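Local coordinates for Rab3 interacting molecule variant 2 (Drosophila melanogaster, PDB 4TS6), which probably helps organise presynaptic active zones and supports neurotransmitter release as a Rab3-interacting scaffold, here represented by its C2A domain, at residues G34-L37 against G43-P46; R62-V67 against P73-T78; W99-V102 against A106-F109. One frame throughout, in Å; residues are numbered along the deposited sequence.

Contact 1: residues G34-L37 against G43-P46; sequences GLSL and GRNP
Arg44 reaches across to Ser36 and closes the loop joining two strands of the C2 beta-sandwich, its guanidinium gripping the serine side-on with NE and NH1. The polar part of the contact is a pair of hydrogen bonds to two different atoms of that one residue. NE donates to the backbone Ser36 O at 2.9 Å, with an N-H...O angle of 143°; it sits well above the carbonyl plane and uses no lone-pair direction. NH1 donates to Ser36 OG, also at 2.9 Å, and a weak third bond runs from NE to Ser36 OG at 3.4 Å. The serine hydroxyl is turned between its own backbone N and carbonyl carbon (chi1 55°), which brings OG to the guanidinium that already holds the carbonyl O. Both oxygens lie somewhat out of the guanidinium plane, and neither bond is straight. The arginine chain is extended from CG to NE, and its methylenes pass along the same carbonyl, with Arg44 CD 3.4 Å from Ser36 O. The positive group thus binds both backbone and side chain of Ser36, tying the two arms of the loop together.

The apolar part flanks this pair in sequence. Leu35 CD1 meets the ring of Pro46, 4.0 Å from Pro46 CG, while Leu37 CD2 approaches Gly43 CA at 4.2 Å.

In the fold, the two segments are the ends of the loop between strands 24-33 and 46-53, at the tip where many C2 domains bind calcium, though no metal is bound in this contact. Leu35 also packs on Pro73 and Leu131, and Arg44 NH2 makes a long, weak ion pair with Asp100 of strand 93-100; Pro46 begins strand 46-53.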
loop_
_atom_site.group_PDB
_atom_site.type_symbol
_atom_site.label_atom_id
_atom_site.label_comp_id
_atom_site.label_asym_id
_atom_site.label_seq_id
_atom_site.Cartn_x
_atom_site.Cartn_y
_atom_site.Cartn_z
ATOM N N GLY A 34 -13.991 -4.391 -1.206
ATOM C CA GLY A 34 -14.985 -3.833 -0.303
ATOM C C GLY A 34 -14.940 -2.323 -0.141
ATOM O O GLY A 34 -15.485 -1.776 0.819
ATOM N N LEU A 35 -14.297 -1.633 -1.075
ATOM C CA LEU A 35 -14.269 -0.176 -1.015
ATOM C C LEU A 35 -15.669 0.391 -1.215
ATOM O O LEU A 35 -16.506 -0.208 -1.890
ATOM C CB LEU A 35 -13.327 0.385 -2.074
ATOM C CG LEU A 35 -11.927 -0.227 -2.090
ATOM C CD1 LEU A 35 -11.094 0.458 -3.141
ATOM C CD2 LEU A 35 -11.259 -0.153 -0.721
ATOM N N SER A 36 -15.927 1.547 -0.624
ATOM C CA SER A 36 -17.212 2.205 -0.789
ATOM C C SER A 36 -17.311 2.805 -2.184
ATOM O O SER A 36 -16.293 3.033 -2.851
ATOM C CB SER A 36 -17.324 3.340 0.219
ATOM O OG SER A 36 -16.209 4.208 0.081
ATOM N N LEU A 37 -18.538 3.065 -2.616
ATOM C CA LEU A 37 -18.766 3.911 -3.784
ATOM C C LEU A 37 -18.578 5.368 -3.368
ATOM O O LEU A 37 -18.510 5.683 -2.176
ATOM C CB LEU A 37 -20.184 3.715 -4.312
ATOM C CG LEU A 37 -20.627 2.298 -4.668
ATOM C CD1 LEU A 37 -22.140 2.242 -4.881
ATOM C CD2 LEU A 37 -19.896 1.818 -5.908
ATOM N N GLY A 43 -18.299 4.571 -9.061
ATOM C CA GLY A 43 -17.247 3.757 -8.488
ATOM C C GLY A 43 -15.984 4.570 -8.374
ATOM O O GLY A 43 -15.873 5.676 -8.917
ATOM N N ARG A 44 -15.022 4.029 -7.658
ATOM C CA ARG A 44 -13.781 4.755 -7.475
ATOM C C ARG A 44 -12.762 4.364 -8.537
ATOM O O ARG A 44 -12.959 3.403 -9.285
ATOM C CB ARG A 44 -13.240 4.475 -6.075
ATOM C CG ARG A 44 -14.225 4.877 -5.000
ATOM C CD ARG A 44 -13.583 4.983 -3.637
ATOM N NE ARG A 44 -14.580 5.337 -2.631
ATOM C CZ ARG A 44 -14.748 6.558 -2.138
ATOM N NH1 ARG A 44 -15.688 6.780 -1.230
ATOM N NH2 ARG A 44 -13.982 7.558 -2.556
ATOM N N ASN A 45 -11.676 5.124 -8.590
ATOM C CA ASN A 45 -10.549 4.825 -9.457
ATOM C C ASN A 45 -9.326 4.764 -8.578
ATOM O O ASN A 45 -8.548 5.725 -8.517
ATOM C CB ASN A 45 -10.356 5.918 -10.506
ATOM C CG ASN A 45 -11.612 6.183 -11.306
ATOM O OD1 ASN A 45 -12.114 5.297 -11.994
ATOM N ND2 ASN A 45 -12.117 7.414 -11.239
ATOM N N PRO A 46 -9.150 3.634 -7.890
ATOM C CA PRO A 46 -8.169 3.456 -6.820
ATOM C C PRO A 46 -6.722 3.248 -7.281
ATOM O O PRO A 46 -6.477 2.527 -8.244
ATOM C CB PRO A 46 -8.660 2.172 -6.100
ATOM C CG PRO A 46 -10.016 1.844 -6.691
ATOM C CD PRO A 46 -10.000 2.440 -8.067
#

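Contact 2: residues R62-V67 against P73-T78; sequences RRTKTV and PRWGQT
The indole of Trp75 is covered on one face by Thr64, just after strand 62-63 of the other sheet of the C2 beta-sandwich, and on the opposite face by CB of Pro73. Thr64 CB makes a CH-pi contact, 4.0 Å from the centroid of the five-membered ring, and Thr64 OG1 stands over the same face near the rim. That hydroxyl is bonded to Lys65 O and to the backbone N of Ala48, which fixes its rotation against the ring. Val67 CG2 approaches the indole obliquely, 3.7 Å from Trp75 CD1, and Val67 CB also touches Pro73 CB.

Polar contacts gather where Gly76 and Gln77 both face Leu29 in a G1 beta bulge. Gln77 OE1 accepts the backbone N of Lys65 at 3.2 Å in a nearly straight bond (N-H...O 166°), the donor standing above the amide plane, and receives a weak second bond from Lys65 NZ. A leucine in place of Gln77 would probably leave Lys65 N without this acceptor and take one partner, a weak one, from the ammonium. Lys65 folds back through a bend at its last torsion (chi4 -51°), and its NZ donates to Trp75 O at 3.0 Å, in the carbonyl plane and on a lone pair.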
loop_
_atom_site.group_PDB
_atom_site.type_symbol
_atom_site.label_atom_id
_atom_site.label_comp_id
_atom_site.label_asym_id
_atom_site.label_seq_id
_atom_site.Cartn_x
_atom_site.Cartn_y
_atom_site.Cartn_z
ATOM N N ARG A 62 6.482 5.071 -3.661
ATOM C CA ARG A 62 6.112 4.158 -4.741
ATOM C C ARG A 62 4.635 4.383 -5.030
ATOM O O ARG A 62 3.882 4.800 -4.154
ATOM C CB ARG A 62 6.321 2.698 -4.328
ATOM C CG ARG A 62 7.751 2.349 -3.934
ATOM C CD ARG A 62 8.714 2.450 -5.112
ATOM N NE ARG A 62 10.009 1.874 -4.748
ATOM C CZ ARG A 62 10.987 2.562 -4.170
ATOM N NH1 ARG A 62 10.827 3.855 -3.912
ATOM N NH2 ARG A 62 12.125 1.961 -3.853
ATOM N N ARG A 63 4.207 4.093 -6.251
ATOM C CA ARG A 63 2.809 4.331 -6.590
ATOM C C ARG A 63 2.347 3.262 -7.575
ATOM O O ARG A 63 3.066 2.943 -8.520
ATOM C CB ARG A 63 2.698 5.743 -7.197
ATOM C CG ARG A 63 1.315 6.108 -7.666
ATOM C CD ARG A 63 1.319 7.389 -8.481
ATOM N NE ARG A 63 0.038 7.584 -9.156
ATOM C CZ ARG A 63 -0.679 8.701 -9.081
ATOM N NH1 ARG A 63 -0.233 9.727 -8.366
ATOM N NH2 ARG A 63 -1.838 8.793 -9.724
ATOM N N THR A 64 1.168 2.685 -7.347
ATOM C CA THR A 64 0.636 1.671 -8.256
ATOM C C THR A 64 0.000 2.352 -9.440
ATOM O O THR A 64 -0.260 3.556 -9.407
ATOM C CB THR A 64 -0.485 0.871 -7.593
ATOM O OG1 THR A 64 -1.589 1.753 -7.336
ATOM C CG2 THR A 64 -0.012 0.241 -6.275
ATOM N N LYS A 65 -0.290 1.582 -10.480
ATOM C CA LYS A 65 -1.123 2.102 -11.546
ATOM C C LYS A 65 -2.526 2.348 -10.989
ATOM O O LYS A 65 -2.908 1.811 -9.945
ATOM C CB LYS A 65 -1.194 1.112 -12.711
ATOM C CG LYS A 65 -1.886 -0.182 -12.341
ATOM C CD LYS A 65 -2.019 -1.136 -13.524
ATOM C CE LYS A 65 -2.104 -2.573 -13.028
ATOM N NZ LYS A 65 -0.980 -2.855 -12.087
ATOM N N THR A 66 -3.286 3.168 -11.697
ATOM C CA THR A 66 -4.651 3.464 -11.315
ATOM C C THR A 66 -5.550 2.501 -12.061
ATOM O O THR A 66 -5.388 2.322 -13.276
ATOM C CB THR A 66 -5.000 4.898 -11.718
ATOM O OG1 THR A 66 -4.142 5.799 -11.008
ATOM C CG2 THR A 66 -6.450 5.215 -11.407
ATOM N N VAL A 67 -6.477 1.869 -11.340
ATOM C CA VAL A 67 -7.483 1.007 -11.967
ATOM C C VAL A 67 -8.814 1.759 -12.080
ATOM O O VAL A 67 -9.256 2.402 -11.127
ATOM C CB VAL A 67 -7.685 -0.293 -11.176
ATOM C CG1 VAL A 67 -8.708 -1.179 -11.873
ATOM C CG2 VAL A 67 -6.364 -1.024 -11.033
ATOM N N PRO A 73 -10.193 -3.132 -6.772
ATOM C CA PRO A 73 -9.021 -2.979 -7.649
ATOM C C PRO A 73 -8.010 -4.107 -7.479
ATOM O O PRO A 73 -7.750 -4.527 -6.353
ATOM C CB PRO A 73 -8.392 -1.668 -7.155
ATOM C CG PRO A 73 -8.787 -1.600 -5.674
ATOM C CD PRO A 73 -10.204 -2.147 -5.671
ATOM N N ARG A 74 -7.439 -4.587 -8.580
ATOM C CA ARG A 74 -6.322 -5.529 -8.506
ATOM C C ARG A 74 -5.106 -4.922 -9.198
ATOM O O ARG A 74 -5.197 -4.452 -10.337
ATOM C CB ARG A 74 -6.690 -6.868 -9.159
ATOM C CG ARG A 74 -7.982 -7.485 -8.616
ATOM C CD ARG A 74 -8.248 -8.884 -9.173
ATOM N NE ARG A 74 -7.168 -9.810 -8.854
ATOM C CZ ARG A 74 -7.104 -10.521 -7.731
ATOM N NH1 ARG A 74 -8.062 -10.418 -6.823
ATOM N NH2 ARG A 74 -6.083 -11.338 -7.516
ATOM N N TRP A 75 -3.968 -4.917 -8.514
ATOM C CA TRP A 75 -2.752 -4.347 -9.096
ATOM C C TRP A 75 -1.692 -5.412 -9.390
ATOM O O TRP A 75 -1.030 -5.361 -10.431
ATOM C CB TRP A 75 -2.162 -3.258 -8.190
ATOM C CG TRP A 75 -3.116 -2.132 -7.860
ATOM C CD1 TRP A 75 -3.465 -1.073 -8.657
ATOM C CD2 TRP A 75 -3.815 -1.954 -6.621
ATOM N NE1 TRP A 75 -4.356 -0.254 -7.987
ATOM C CE2 TRP A 75 -4.576 -0.770 -6.732
ATOM C CE3 TRP A 75 -3.865 -2.681 -5.424
ATOM C CZ2 TRP A 75 -5.389 -0.302 -5.687
ATOM C CZ3 TRP A 75 -4.671 -2.216 -4.390
ATOM C CH2 TRP A 75 -5.420 -1.039 -4.530
ATOM N N GLY A 76 -1.541 -6.376 -8.479
ATOM C CA GLY A 76 -0.472 -7.352 -8.570
ATOM C C GLY A 76 0.896 -6.700 -8.704
ATOM O O GLY A 76 1.749 -7.176 -9.456
ATOM N N GLN A 77 1.111 -5.615 -7.966
ATOM C CA GLN A 77 2.285 -4.760 -8.160
ATOM C C GLN A 77 3.319 -4.928 -7.048
ATOM O O GLN A 77 2.989 -4.795 -5.867
ATOM C CB GLN A 77 1.837 -3.299 -8.203
ATOM C CG GLN A 77 2.820 -2.361 -8.864
ATOM C CD GLN A 77 2.218 -1.590 -10.044
ATOM O OE1 GLN A 77 0.995 -1.362 -10.132
ATOM N NE2 GLN A 77 3.086 -1.179 -10.956
ATOM N N THR A 78 4.566 -5.206 -7.424
ATOM C CA THR A 78 5.641 -5.416 -6.447
ATOM C C THR A 78 6.601 -4.231 -6.428
ATOM O O THR A 78 6.980 -3.713 -7.479
ATOM C CB THR A 78 6.398 -6.720 -6.736
ATOM O OG1 THR A 78 5.522 -7.829 -6.503
ATOM C CG2 THR A 78 7.628 -6.860 -5.843
#

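Contact 3: residues W99-V102 against A106-F109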
loop_
_atom_site.group_PDB
_atom_site.type_symbol
_atom_site.label_atom_id
_atom_site.label_comp_id
_atom_site.label_asym_id
_atom_site.label_seq_id
_atom_site.Cartn_x
_atom_site.Cartn_y
_atom_site.Cartn_z
ATOM N N TRP A 99 -5.989 5.922 -2.569
ATOM C CA TRP A 99 -6.490 7.195 -3.058
ATOM C C TRP A 99 -7.446 6.955 -4.206
ATOM O O TRP A 99 -7.289 5.982 -4.941
ATOM C CB TRP A 99 -5.320 8.008 -3.569
ATOM C CG TRP A 99 -4.331 8.338 -2.487
ATOM C CD1 TRP A 99 -3.213 7.633 -2.135
ATOM C CD2 TRP A 99 -4.399 9.457 -1.604
ATOM N NE1 TRP A 99 -2.578 8.262 -1.086
ATOM C CE2 TRP A 99 -3.294 9.382 -0.738
ATOM C CE3 TRP A 99 -5.290 10.530 -1.468
ATOM C CZ2 TRP A 99 -3.050 10.339 0.253
ATOM C CZ3 TRP A 99 -5.052 11.473 -0.482
ATOM C CH2 TRP A 99 -3.943 11.373 0.361
ATOM N N ASP A 100 -8.422 7.844 -4.364
ATOM C CA ASP A 100 -9.422 7.720 -5.418
ATOM C C ASP A 100 -9.023 8.756 -6.440
ATOM O O ASP A 100 -9.034 9.944 -6.148
ATOM C CB ASP A 100 -10.809 8.013 -4.853
ATOM C CG ASP A 100 -11.917 7.844 -5.877
ATOM O OD1 ASP A 100 -11.657 7.326 -6.988
ATOM O OD2 ASP A 100 -13.070 8.230 -5.576
ATOM N N TYR A 101 -8.585 8.314 -7.612
ATOM C CA TYR A 101 -8.170 9.256 -8.642
ATOM C C TYR A 101 -9.356 10.053 -9.186
ATOM O O TYR A 101 -10.321 9.487 -9.724
ATOM C CB TYR A 101 -7.433 8.532 -9.766
ATOM C CG TYR A 101 -7.188 9.378 -10.988
ATOM C CD1 TYR A 101 -6.224 10.374 -10.985
ATOM C CD2 TYR A 101 -7.905 9.166 -12.151
ATOM C CE1 TYR A 101 -5.994 11.154 -12.117
ATOM C CE2 TYR A 101 -7.681 9.932 -13.281
ATOM C CZ TYR A 101 -6.724 10.924 -13.255
ATOM O OH TYR A 101 -6.503 11.679 -14.381
ATOM N N VAL A 102 -9.280 11.373 -9.010
ATOM C CA VAL A 102 -10.291 12.299 -9.500
ATOM C C VAL A 102 -9.653 13.092 -10.635
ATOM O O VAL A 102 -8.642 13.754 -10.432
ATOM C CB VAL A 102 -10.766 13.246 -8.379
ATOM C CG1 VAL A 102 -11.776 14.248 -8.930
ATOM C CG2 VAL A 102 -11.369 12.421 -7.209
ATOM N N ALA A 106 -8.321 17.378 -6.793
ATOM C CA ALA A 106 -7.476 16.649 -5.865
ATOM C C ALA A 106 -8.080 15.262 -5.658
ATOM O O ALA A 106 -9.301 15.096 -5.670
ATOM C CB ALA A 106 -7.377 17.391 -4.545
ATOM N N ASN A 107 -7.217 14.269 -5.495
ATOM C CA ASN A 107 -7.649 12.893 -5.319
ATOM C C ASN A 107 -8.062 12.666 -3.870
ATOM O O ASN A 107 -7.513 13.284 -2.966
ATOM C CB ASN A 107 -6.511 11.958 -5.762
ATOM C CG ASN A 107 -6.161 12.157 -7.237
ATOM O OD1 ASN A 107 -6.994 12.636 -8.004
ATOM N ND2 ASN A 107 -4.947 11.807 -7.632
ATOM N N ASP A 108 -9.035 11.789 -3.649
ATOM C CA ASP A 108 -9.632 11.638 -2.327
ATOM C C ASP A 108 -8.999 10.476 -1.593
ATOM O O ASP A 108 -8.759 9.417 -2.181
ATOM C CB ASP A 108 -11.145 11.405 -2.444
ATOM C CG ASP A 108 -11.908 12.665 -2.795
ATOM O OD1 ASP A 108 -11.611 13.731 -2.210
ATOM O OD2 ASP A 108 -12.821 12.589 -3.648
ATOM N N PHE A 109 -8.719 10.695 -0.311
ATOM C CA PHE A 109 -8.168 9.671 0.563
ATOM C C PHE A 109 -9.211 8.566 0.812
ATOM O O PHE A 109 -10.357 8.848 1.165
ATOM C CB PHE A 109 -7.723 10.330 1.880
ATOM C CG PHE A 109 -7.287 9.348 2.954
ATOM C CD1 PHE A 109 -6.020 8.803 2.946
ATOM C CD2 PHE A 109 -8.146 9.007 3.982
ATOM C CE1 PHE A 109 -5.618 7.913 3.948
ATOM C CE2 PHE A 109 -7.754 8.117 4.967
ATOM C CZ PHE A 109 -6.492 7.577 4.948
HETATM O O HOH W 1 -14.198 10.591 -4.885
#
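Trp99 and Phe109 make an edge-to-face pair at a non-hydrogen-bonded position of an antiparallel beta hairpin. The edge of the phenylalanine ring is turned to the face of the tryptophan six-membered ring, with the planes at 76° and the centroids 5.7 Å apart. Trp99 CZ3 also packs on Phe109 CB, at 3.7 Å.

Backbone hydrogen bonds join Asp100 and Asp108 in both directions: Asp100 N to Asp108 O at 2.7 Å and Asp108 N to Asp100 O at 3.1 Å. Beyond this pair a side chain takes over, as Asn107 OD1 accepts Val102 N at 2.8 Å, the donor lying above the amide plane. With CG beside its backbone N (chi1 -61°), Asn107 turns its amide toward the opposite arm, and its ND2 donates to Tyr47 OH.

The carboxylates of Asp100 and Asp108 share a face and are bridged by one water, which donates to OD2 of each at 2.7 Å. Their like charges are probably eased by Arg38, which forms a salt bridge with Asp100 OD2.

The hairpin pairs strand 93-100 with 108-116, an outermost strand of its sheet; on the other flank of Trp99, strand 46-53 brings in Tyr47 and Lys49.

Overall arrangement
Contacts 1 and 3 lie at one end of the C2 sandwich, and contact 2 runs from there toward its middle. Contact 1 touches both others: its centre is about 10 Å from that of contact 3 and 14 Å from that of contact 2, which are 15 Å apart. Residues 43-46 join them. Asn45 N lies 2.7 Å from Asp100 OD1, and Asn45 O the same distance from Tyr101 N, probable hydrogen bonds to contact 3; Pro46 O probably accepts Val67 N of contact 2 at 3.2 Å. Contacts 2 and 3 meet where Thr66 CG2 packs on Tyr101 CB. A glycerol, probably from the crystallisation liquor, lies about 3 Å from the side chain of Asn107.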